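Local structure of pyrethroid hydrolase (Sphingobium faniae, 5Y5R) at residues A17-V22 / A231-M236; T125-D130 / D201-P206; M156-G161 / L226-A231. The protein hydrolyses the ester bond of pyrethroid insecticides such as cypermethrin and permethrin, working as a carboxylesterase of the alpha/beta-hydrolase superfamily. One frame throughout, in Å; residues are numbered along the deposited sequence.

Contact 1 of 3, residues A17-V22 / A231-M236; sequences ACYDAV and APYYSM
The carbonyl oxygens of C18 and Y233 are joined across this contact by one water, which donates to C18 O at 2.6 Å and to Y233 O at 3.0 Å while accepting from the backbone N of A21. Three bonds thus hold the water, and it ties two short helical turns that share no direct hydrogen bond. C18 O also presses on carbon: it lies 3.0 Å from Y233 CD2, and Y234 CE1 comes to 3.5 Å of the same oxygen, obliquely to its ring.

Y233 carries much of the packing, touching C18, Y19, A21 and V22. Its chi1 of 49° sets CG between the backbone N and the carbonyl carbon, and from there the ring runs alongside C18. The C18 CB meets Y233 CE2 at 3.6 Å, and its SG sits obliquely 4.2 Å from the ring centroid, a sulfur-aromatic contact. Y19 meets Y233 at a slant, the two ring planes inclined by 41°. At the root of the Y233 side chain, V22 CG2 packs against CB at 3.9 Å, the two side chains crossing at about a right angle.

Beyond the pair, Y19 OH bonds to I9 O and Y234 OH to H169 ND1, while the Y233 ring meets that of H77 edge-to-face. The contact packs the loop after strand 3-9 on helix 232-235, with Y19 reaching strand 71-77 and A21 and V22 resting on helix 237-249.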
loop_
_atom_site.group_PDB
_atom_site.type_symbol
_atom_site.label_atom_id
_atom_site.label_comp_id
_atom_site.label_asym_id
_atom_site.label_seq_id
_atom_site.Cartn_x
_atom_site.Cartn_y
_atom_site.Cartn_z
ATOM N N ALA A 17 -10.670 -3.422 5.433
ATOM C CA ALA A 17 -12.010 -3.285 4.878
ATOM C C ALA A 17 -12.102 -2.289 3.726
ATOM O O ALA A 17 -13.112 -2.296 3.001
ATOM C CB ALA A 17 -12.994 -2.886 5.987
ATOM N N CYS A 18 -11.112 -1.406 3.555
ATOM C CA CYS A 18 -11.181 -0.475 2.433
ATOM C C CYS A 18 -11.190 -1.179 1.091
ATOM O O CYS A 18 -11.636 -0.584 0.112
ATOM C CB CYS A 18 -10.018 0.536 2.444
ATOM S SG CYS A 18 -8.360 -0.086 2.021
ATOM N N TYR A 19 -10.748 -2.422 1.041
ATOM C CA TYR A 19 -10.710 -3.259 -0.160
ATOM C C TYR A 19 -12.001 -4.042 -0.408
ATOM O O TYR A 19 -12.028 -4.894 -1.313
ATOM C CB TYR A 19 -9.528 -4.229 -0.050
ATOM C CG TYR A 19 -8.167 -3.560 -0.241
ATOM C CD1 TYR A 19 -7.719 -3.182 -1.524
ATOM C CD2 TYR A 19 -7.334 -3.312 0.829
ATOM C CE1 TYR A 19 -6.453 -2.545 -1.709
ATOM C CE2 TYR A 19 -6.097 -2.714 0.653
ATOM C CZ TYR A 19 -5.663 -2.327 -0.603
ATOM O OH TYR A 19 -4.428 -1.709 -0.725
ATOM N N ASP A 20 -13.076 -3.742 0.339
ATOM C CA ASP A 20 -14.297 -4.539 0.281
ATOM C C ASP A 20 -14.884 -4.626 -1.125
ATOM O O ASP A 20 -15.539 -5.619 -1.458
ATOM C CB ASP A 20 -15.342 -3.965 1.238
ATOM C CG ASP A 20 -15.142 -4.423 2.649
ATOM O OD1 ASP A 20 -14.249 -5.276 2.895
ATOM O OD2 ASP A 20 -15.897 -3.941 3.522
ATOM N N ALA A 21 -14.639 -3.640 -1.986
ATOM C CA ALA A 21 -15.218 -3.761 -3.320
ATOM C C ALA A 21 -14.397 -4.668 -4.231
ATOM O O ALA A 21 -14.931 -5.213 -5.199
ATOM C CB ALA A 21 -15.347 -2.378 -3.956
ATOM N N VAL A 22 -13.144 -4.912 -3.884
ATOM C CA VAL A 22 -12.240 -5.677 -4.716
ATOM C C VAL A 22 -12.200 -7.155 -4.339
ATOM O O VAL A 22 -12.026 -8.011 -5.210
ATOM C CB VAL A 22 -10.851 -5.007 -4.613
ATOM C CG1 VAL A 22 -9.856 -5.684 -5.488
ATOM C CG2 VAL A 22 -10.970 -3.564 -5.066
ATOM N N ALA A 231 -7.615 6.620 -4.588
ATOM C CA ALA A 231 -8.170 5.350 -4.111
ATOM C C ALA A 231 -8.889 4.601 -5.232
ATOM O O ALA A 231 -10.126 4.574 -5.286
ATOM C CB ALA A 231 -9.099 5.594 -2.921
ATOM N N PRO A 232 -8.146 3.978 -6.147
ATOM C CA PRO A 232 -8.820 3.257 -7.239
ATOM C C PRO A 232 -9.702 2.111 -6.735
ATOM O O PRO A 232 -10.653 1.720 -7.425
ATOM C CB PRO A 232 -7.649 2.741 -8.097
ATOM C CG PRO A 232 -6.438 3.472 -7.629
ATOM C CD PRO A 232 -6.684 3.797 -6.187
ATOM N N TYR A 233 -9.405 1.538 -5.563
ATOM C CA TYR A 233 -10.260 0.466 -5.021
ATOM C C TYR A 233 -11.674 0.947 -4.685
ATOM O O TYR A 233 -12.575 0.111 -4.493
ATOM C CB TYR A 233 -9.630 -0.179 -3.772
ATOM C CG TYR A 233 -9.151 0.801 -2.719
ATOM C CD1 TYR A 233 -7.864 1.337 -2.775
ATOM C CD2 TYR A 233 -9.979 1.186 -1.674
ATOM C CE1 TYR A 233 -7.437 2.226 -1.846
ATOM C CE2 TYR A 233 -9.554 2.070 -0.731
ATOM C CZ TYR A 233 -8.286 2.577 -0.808
ATOM O OH TYR A 233 -7.876 3.463 0.119
ATOM N N TYR A 234 -11.888 2.257 -4.588
ATOM C CA TYR A 234 -13.238 2.803 -4.490
ATOM C C TYR A 234 -13.855 3.119 -5.848
ATOM O O TYR A 234 -15.054 2.927 -6.034
ATOM C CB TYR A 234 -13.255 4.066 -3.636
ATOM C CG TYR A 234 -13.049 3.887 -2.148
ATOM C CD1 TYR A 234 -13.349 2.690 -1.492
ATOM C CD2 TYR A 234 -12.541 4.951 -1.390
ATOM C CE1 TYR A 234 -13.134 2.559 -0.086
ATOM C CE2 TYR A 234 -12.341 4.847 -0.034
ATOM C CZ TYR A 234 -12.622 3.687 0.626
ATOM O OH TYR A 234 -12.362 3.674 1.974
ATOM N N SER A 235 -13.100 3.680 -6.793
ATOM C CA SER A 235 -13.756 4.188 -7.994
ATOM C C SER A 235 -13.789 3.204 -9.152
ATOM O O SER A 235 -14.704 3.304 -9.969
ATOM C CB SER A 235 -13.121 5.496 -8.470
ATOM O OG SER A 235 -11.750 5.325 -8.630
HETATM N N MSE A 236 -12.838 2.274 -9.264
HETATM C CA MSE A 236 -12.930 1.264 -10.339
HETATM C C MSE A 236 -12.448 -0.115 -9.902
HETATM O O MSE A 236 -11.472 -0.650 -10.438
HETATM C CB MSE A 236 -12.133 1.738 -11.558
HETATM C CG MSE A 236 -10.827 2.391 -11.150
HETATM SE SE MSE A 236 -9.934 3.305 -12.662
HETATM C CE MSE A 236 -10.916 4.926 -12.805
HETATM O O HOH W 1 -13.167 -1.221 -1.887
#

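Contact 2 of 3, residues T125-D130 / D201-P206; sequences TPHALD and DDVVLP. With 8NL ((2-methyl-3-phenyl-phenyl)methyl (1~{S})-3-[(~{E})-2-chloranyl-3,3,3-tris(fluoranyl)prop-1-enyl]-2,2-dimethyl-cyclopropane-1-carboxylate), chain G.
H127 and T125 meet the 201-206 loop mainly through its backbone carbonyls, and the polar link is made by water. A water accepts from H127 N at 2.8 Å and donates to V204 O at 2.7 Å, bridging the first turn of helix 126-131 to the loop. Within the loop, D202 OD1 accepts from L205 N at 3.1 Å, met from above the carboxylate plane, and more weakly from V204 N. This Asx motif curls the chain just after D202, which probably belongs to the charge relay.

Packing supplies the rest. V203 O lies over one face of the H127 imidazole, 3.6 Å from CG, and V203 CG2 touches CD2 of the same ring. An alanine in place of H127 is likely to leave V203 O and CG2 without this flat cover. T125 CG2 touches both V204 O and L205 CD1, the latter at 3.8 Å. A128 CB also meets V204 CG1.

Contacts with the bound pyrethroid form a third group. With chi1 at 56°, T125 turns OG1 toward the ligand chlorine, 3.1 Å from CL, and A128 CB lies 3.3 Å from F2. T125 OG1 also makes a weak hydrogen bond to V116 O. V204 CG1, anti to its own backbone nitrogen, reaches C15, the cyclopropane carbon that bears the ester (3.7 Å).

Helix 148-155 flanks the contact, touching H127, A128 and V204, while L205 leans on helix 207-216, which follows the loop.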
loop_
_atom_site.group_PDB
_atom_site.type_symbol
_atom_site.label_atom_id
_atom_site.label_comp_id
_atom_site.label_asym_id
_atom_site.label_seq_id
_atom_site.Cartn_x
_atom_site.Cartn_y
_atom_site.Cartn_z
ATOM N N THR A 125 5.049 14.916 -1.086
ATOM C CA THR A 125 3.600 14.799 -0.989
ATOM C C THR A 125 3.075 15.912 -0.085
ATOM O O THR A 125 2.581 15.642 1.021
ATOM C CB THR A 125 3.206 13.426 -0.461
ATOM O OG1 THR A 125 3.847 13.207 0.795
ATOM C CG2 THR A 125 3.632 12.323 -1.425
ATOM N N PRO A 126 3.147 17.178 -0.533
ATOM C CA PRO A 126 2.792 18.283 0.371
ATOM C C PRO A 126 1.329 18.332 0.745
ATOM O O PRO A 126 1.032 18.846 1.823
ATOM C CB PRO A 126 3.188 19.537 -0.414
ATOM C CG PRO A 126 3.146 19.143 -1.799
ATOM C CD PRO A 126 3.543 17.695 -1.860
ATOM N N HIS A 127 0.412 17.841 -0.107
ATOM C CA HIS A 127 -0.996 17.780 0.279
ATOM C C HIS A 127 -1.179 16.907 1.519
ATOM O O HIS A 127 -1.934 17.264 2.434
ATOM C CB HIS A 127 -1.874 17.222 -0.849
ATOM C CG HIS A 127 -2.171 18.176 -1.967
ATOM N ND1 HIS A 127 -1.245 19.065 -2.474
ATOM C CD2 HIS A 127 -3.293 18.335 -2.710
ATOM C CE1 HIS A 127 -1.791 19.740 -3.474
ATOM N NE2 HIS A 127 -3.032 19.310 -3.641
ATOM N N ALA A 128 -0.509 15.754 1.567
ATOM C CA ALA A 128 -0.643 14.890 2.740
ATOM C C ALA A 128 0.000 15.513 3.971
ATOM O O ALA A 128 -0.576 15.468 5.060
ATOM C CB ALA A 128 -0.050 13.513 2.467
ATOM N N LEU A 129 1.215 16.060 3.841
ATOM C CA LEU A 129 1.853 16.650 5.017
ATOM C C LEU A 129 1.051 17.826 5.554
ATOM O O LEU A 129 1.131 18.138 6.753
ATOM C CB LEU A 129 3.290 17.094 4.721
ATOM C CG LEU A 129 4.283 16.039 4.252
ATOM C CD1 LEU A 129 5.636 16.669 3.954
ATOM C CD2 LEU A 129 4.428 14.946 5.285
ATOM N N ASP A 130 0.275 18.487 4.691
ATOM C CA ASP A 130 -0.571 19.596 5.125
ATOM C C ASP A 130 -1.717 19.112 6.013
ATOM O O ASP A 130 -2.027 19.733 7.035
ATOM C CB ASP A 130 -1.159 20.281 3.884
ATOM C CG ASP A 130 -2.104 21.429 4.221
ATOM O OD1 ASP A 130 -1.633 22.409 4.806
ATOM O OD2 ASP A 130 -3.310 21.375 3.930
ATOM N N ASP A 201 -4.540 10.539 -11.717
ATOM C CA ASP A 201 -5.004 11.820 -11.193
ATOM C C ASP A 201 -4.821 11.938 -9.683
ATOM O O ASP A 201 -5.542 12.694 -9.036
ATOM C CB ASP A 201 -6.461 12.089 -11.574
ATOM C CG ASP A 201 -6.686 12.063 -13.088
ATOM O OD1 ASP A 201 -5.681 12.068 -13.832
ATOM O OD2 ASP A 201 -7.861 12.076 -13.545
ATOM N N ASP A 202 -3.907 11.172 -9.114
ATOM C CA ASP A 202 -3.651 11.244 -7.688
ATOM C C ASP A 202 -3.010 12.599 -7.322
ATOM O O ASP A 202 -2.062 13.052 -7.976
ATOM C CB ASP A 202 -2.774 10.057 -7.278
ATOM C CG ASP A 202 -2.759 9.822 -5.757
ATOM O OD1 ASP A 202 -3.001 10.785 -4.978
ATOM O OD2 ASP A 202 -2.549 8.663 -5.341
ATOM N N VAL A 203 -3.562 13.270 -6.307
ATOM C CA VAL A 203 -2.979 14.507 -5.789
ATOM C C VAL A 203 -2.332 14.339 -4.422
ATOM O O VAL A 203 -1.600 15.250 -3.982
ATOM C CB VAL A 203 -4.005 15.659 -5.745
ATOM C CG1 VAL A 203 -4.514 15.993 -7.154
ATOM C CG2 VAL A 203 -5.131 15.374 -4.749
ATOM N N VAL A 204 -2.579 13.228 -3.734
ATOM C CA VAL A 204 -1.807 12.872 -2.546
ATOM C C VAL A 204 -0.386 12.518 -2.958
ATOM O O VAL A 204 0.587 13.196 -2.600
ATOM C CB VAL A 204 -2.489 11.688 -1.837
ATOM C CG1 VAL A 204 -1.676 11.154 -0.663
ATOM C CG2 VAL A 204 -3.898 12.060 -1.430
ATOM N N LEU A 205 -0.271 11.524 -3.827
ATOM C CA LEU A 205 0.996 11.086 -4.382
ATOM C C LEU A 205 0.982 11.388 -5.880
ATOM O O LEU A 205 0.402 10.616 -6.661
ATOM C CB LEU A 205 1.193 9.596 -4.127
ATOM C CG LEU A 205 2.467 8.988 -4.696
ATOM C CD1 LEU A 205 3.620 9.555 -3.962
ATOM C CD2 LEU A 205 2.407 7.511 -4.517
ATOM N N PRO A 206 1.552 12.514 -6.312
ATOM C CA PRO A 206 1.404 12.957 -7.709
ATOM C C PRO A 206 2.043 11.981 -8.694
ATOM O O PRO A 206 2.972 11.240 -8.362
ATOM C CB PRO A 206 2.118 14.320 -7.724
ATOM C CG PRO A 206 2.139 14.751 -6.268
ATOM C CD PRO A 206 2.253 13.504 -5.475
HETATM C C 8NL G . -4.737 8.654 4.985
HETATM C C8 8NL G . -8.595 8.972 6.202
HETATM C C9 8NL G . -9.154 9.702 7.246
HETATM C C10 8NL G . -8.832 11.042 7.414
HETATM C C11 8NL G . -7.940 11.597 6.499
HETATM C C12 8NL G . -7.393 10.848 5.457
HETATM C C13 8NL G . -4.005 6.795 2.690
HETATM O O 8NL G . -2.932 7.741 2.466
HETATM CL CL 8NL G . 2.727 12.003 3.404
HETATM C C21 8NL G . 1.635 10.616 3.410
HETATM C C22 8NL G . 0.700 10.469 4.586
HETATM F F2 8NL G . -0.517 10.793 4.185
HETATM F F1 8NL G . 0.699 9.255 5.102
HETATM F F 8NL G . 1.106 11.307 5.516
HETATM C C20 8NL G . 1.624 9.776 2.373
HETATM C C16 8NL G . 0.727 8.558 2.354
HETATM C C17 8NL G . 0.732 8.053 0.915
HETATM C C18 8NL G . 1.683 6.927 1.294
HETATM C C19 8NL G . 1.308 9.063 -0.090
HETATM C C15 8NL G . -0.599 8.468 1.605
HETATM C C14 8NL G . -1.492 7.408 2.256
HETATM O O1 8NL G . -1.009 6.344 2.647
HETATM C C2 8NL G . -5.415 7.336 2.977
HETATM C C3 8NL G . -6.415 6.899 2.118
HETATM C C4 8NL G . -7.742 7.305 2.258
HETATM C C5 8NL G . -8.107 8.141 3.309
HETATM C C6 8NL G . -7.150 8.613 4.200
HETATM C C1 8NL G . -5.798 8.195 4.038
HETATM C C7 8NL G . -7.695 9.510 5.299
HETATM O O HOH W 2 0.560 15.797 -2.000
#

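Contact 3 of 3, residues M156-G161 / L226-A231; sequences MGDYPG and LPASHA. With 8NL ((2-methyl-3-phenyl-phenyl)methyl (1~{S})-3-[(~{E})-2-chloranyl-3,3,3-tris(fluoranyl)prop-1-enyl]-2,2-dimethyl-cyclopropane-1-carboxylate), chain G.
D158 meets S229 and A231 through its carboxylate, which receives backbone N-H groups from the loop after strand 222-226. S229 N donates to the syn lone pair of D158 OD1, 3.2 Å away, with an N-H...O angle of 142°. The other oxygen, OD2, takes the A231 N-H almost straight, at 173°, though its modelled place is less certain. A228 CB lies 3.8 Å from OD1, adding an apolar neighbour to the buried acid, and D158 CB rests 4.1 Å from A231 CB.

Between the two gripped nitrogens stands H230. Its chi1 of -168° puts CG anti to the backbone N and swings the imidazole away from D158 toward the ligand. There NE2 donates to the ester oxygen O of the pyrethroid over 3.3 Å, the oxygen lying at the ring edge near its plane. The other ring nitrogen, ND1, is hydrogen-bonded to D202 OD2, and bonds at both nitrogens probably fix the rotation of the ring.

Further out, a type I turn from M156 to Y159, closed by Y159 N to M156 O, presents the D158 side chain to the loop. OD1 also accepts from S235 OG. With D202 and H230 assigned to the charge relay, and S78, probably on the nucleophile elbow, also hydrogen-bonded to the ligand through OG, the whole is consistent with the Ser-His-Asp catalytic triad of alpha/beta hydrolases.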
loop_
_atom_site.group_PDB
_atom_site.type_symbol
_atom_site.label_atom_id
_atom_site.label_comp_id
_atom_site.label_asym_id
_atom_site.label_seq_id
_atom_site.Cartn_x
_atom_site.Cartn_y
_atom_site.Cartn_z
HETATM N N MSE A 156 -10.463 10.944 -0.345
HETATM C CA MSE A 156 -11.652 10.059 -0.529
HETATM C C MSE A 156 -12.537 10.497 -1.703
HETATM O O MSE A 156 -13.743 10.210 -1.756
HETATM C CB MSE A 156 -12.532 10.031 0.732
HETATM C CG MSE A 156 -11.860 9.592 2.045
HETATM SE SE MSE A 156 -12.780 10.346 3.640
HETATM C CE MSE A 156 -11.425 11.735 4.106
ATOM N N GLY A 157 -11.946 11.241 -2.631
ATOM C CA GLY A 157 -12.673 11.692 -3.798
ATOM C C GLY A 157 -13.149 10.567 -4.696
ATOM O O GLY A 157 -14.056 10.780 -5.503
ATOM N N ASP A 158 -12.478 9.411 -4.647
ATOM C CA ASP A 158 -12.832 8.231 -5.432
ATOM C C ASP A 158 -14.001 7.444 -4.861
ATOM O O ASP A 158 -14.403 6.452 -5.491
ATOM C CB ASP A 158 -11.649 7.283 -5.584
ATOM C CG ASP A 158 -10.559 7.848 -6.470
ATOM O OD1 ASP A 158 -10.611 7.613 -7.701
ATOM O OD2 ASP A 158 -9.649 8.506 -5.941
ATOM N N TYR A 159 -14.505 7.789 -3.659
ATOM C CA TYR A 159 -15.565 6.967 -3.076
ATOM C C TYR A 159 -16.848 7.140 -3.888
ATOM O O TYR A 159 -17.292 8.281 -4.093
ATOM C CB TYR A 159 -15.818 7.321 -1.602
ATOM C CG TYR A 159 -16.720 6.294 -0.928
ATOM C CD1 TYR A 159 -16.243 5.026 -0.623
ATOM C CD2 TYR A 159 -18.050 6.569 -0.663
ATOM C CE1 TYR A 159 -17.039 4.070 -0.037
ATOM C CE2 TYR A 159 -18.870 5.617 -0.079
ATOM C CZ TYR A 159 -18.360 4.370 0.235
ATOM O OH TYR A 159 -19.155 3.409 0.807
ATOM N N PRO A 160 -17.483 6.042 -4.343
ATOM C CA PRO A 160 -18.727 6.201 -5.100
ATOM C C PRO A 160 -19.821 6.919 -4.294
ATOM O O PRO A 160 -19.858 6.875 -3.107
ATOM C CB PRO A 160 -19.140 4.767 -5.418
ATOM C CG PRO A 160 -17.948 3.938 -5.201
ATOM C CD PRO A 160 -17.136 4.628 -4.152
ATOM N N GLY A 161 -20.727 7.577 -4.969
ATOM C CA GLY A 161 -21.749 8.310 -4.249
ATOM C C GLY A 161 -21.104 9.398 -3.428
ATOM O O GLY A 161 -20.622 10.360 -3.991
ATOM N N LEU A 226 -4.028 3.659 -14.421
ATOM C CA LEU A 226 -5.457 3.780 -14.209
ATOM C C LEU A 226 -5.827 5.252 -14.154
ATOM O O LEU A 226 -5.063 6.048 -13.594
ATOM C CB LEU A 226 -5.872 3.124 -12.894
ATOM C CG LEU A 226 -5.651 1.646 -12.648
ATOM C CD1 LEU A 226 -6.239 1.337 -11.263
ATOM C CD2 LEU A 226 -6.288 0.790 -13.740
ATOM N N PRO A 227 -7.028 5.675 -14.755
ATOM C CA PRO A 227 -7.463 7.085 -14.718
ATOM C C PRO A 227 -8.212 7.453 -13.432
ATOM O O PRO A 227 -9.355 7.907 -13.465
ATOM C CB PRO A 227 -8.369 7.167 -15.948
ATOM C CG PRO A 227 -8.982 5.779 -16.029
ATOM C CD PRO A 227 -7.982 4.813 -15.476
ATOM N N ALA A 228 -7.547 7.294 -12.283
ATOM C CA ALA A 228 -8.175 7.440 -10.969
ATOM C C ALA A 228 -7.363 8.365 -10.056
ATOM O O ALA A 228 -6.164 8.557 -10.251
ATOM C CB ALA A 228 -8.317 6.087 -10.294
ATOM N N SER A 229 -8.004 8.883 -9.006
ATOM C CA SER A 229 -7.230 9.608 -8.000
ATOM C C SER A 229 -6.776 8.625 -6.936
ATOM O O SER A 229 -6.522 7.461 -7.256
ATOM C CB SER A 229 -7.986 10.793 -7.386
ATOM O OG SER A 229 -9.269 10.463 -6.913
ATOM N N HIS A 230 -6.674 9.076 -5.674
ATOM C CA HIS A 230 -5.872 8.364 -4.677
ATOM C C HIS A 230 -6.337 6.931 -4.403
ATOM O O HIS A 230 -5.528 6.091 -3.998
ATOM C CB HIS A 230 -5.857 9.138 -3.348
ATOM C CG HIS A 230 -4.831 8.619 -2.387
ATOM N ND1 HIS A 230 -3.526 8.379 -2.765
ATOM C CD2 HIS A 230 -4.937 8.192 -1.110
ATOM C CE1 HIS A 230 -2.857 7.883 -1.741
ATOM N NE2 HIS A 230 -3.693 7.740 -0.730
ATOM N N ALA A 231 -7.615 6.620 -4.588
ATOM C CA ALA A 231 -8.170 5.350 -4.111
ATOM C C ALA A 231 -8.889 4.601 -5.232
ATOM O O ALA A 231 -10.126 4.574 -5.286
ATOM C CB ALA A 231 -9.099 5.594 -2.921
HETATM C C 8NL G . -4.737 8.654 4.985
HETATM C C8 8NL G . -8.595 8.972 6.202
HETATM C C9 8NL G . -9.154 9.702 7.246
HETATM C C10 8NL G . -8.832 11.042 7.414
HETATM C C11 8NL G . -7.940 11.597 6.499
HETATM C C12 8NL G . -7.393 10.848 5.457
HETATM C C13 8NL G . -4.005 6.795 2.690
HETATM O O 8NL G . -2.932 7.741 2.466
HETATM CL CL 8NL G . 2.727 12.003 3.404
HETATM C C21 8NL G . 1.635 10.616 3.410
HETATM C C22 8NL G . 0.700 10.469 4.586
HETATM F F2 8NL G . -0.517 10.793 4.185
HETATM F F1 8NL G . 0.699 9.255 5.102
HETATM F F 8NL G . 1.106 11.307 5.516
HETATM C C20 8NL G . 1.624 9.776 2.373
HETATM C C16 8NL G . 0.727 8.558 2.354
HETATM C C17 8NL G . 0.732 8.053 0.915
HETATM C C18 8NL G . 1.683 6.927 1.294
HETATM C C19 8NL G . 1.308 9.063 -0.090
HETATM C C15 8NL G . -0.599 8.468 1.605
HETATM C C14 8NL G . -1.492 7.408 2.256
HETATM O O1 8NL G . -1.009 6.344 2.647
HETATM C C2 8NL G . -5.415 7.336 2.977
HETATM C C3 8NL G . -6.415 6.899 2.118
HETATM C C4 8NL G . -7.742 7.305 2.258
HETATM C C5 8NL G . -8.107 8.141 3.309
HETATM C C6 8NL G . -7.150 8.613 4.200
HETATM C C1 8NL G . -5.798 8.195 4.038
HETATM C C7 8NL G . -7.695 9.510 5.299
#

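The three contacts illustrate how an active site is assembled from distant parts of a chain. Contacts 2 and 3 alternate in sequence and meet at the charge relay, where D202 OD2 lies 2.8 Å from H230 ND1; D201 N also bonds to A228 O at 3.0 Å. Both touch the pyrethroid, contact 2 at its halogenated acid end and contact 3 at the ester. Contacts 1 and 3 share A231, their centres about 9 Å apart, and are joined where S235 OG lies 2.7 Å from D158 OD1. Contact 1 stays about 6 Å from contact 2 at the nearest atoms, yet its Y233 side chain comes within about 4 Å of the ligand.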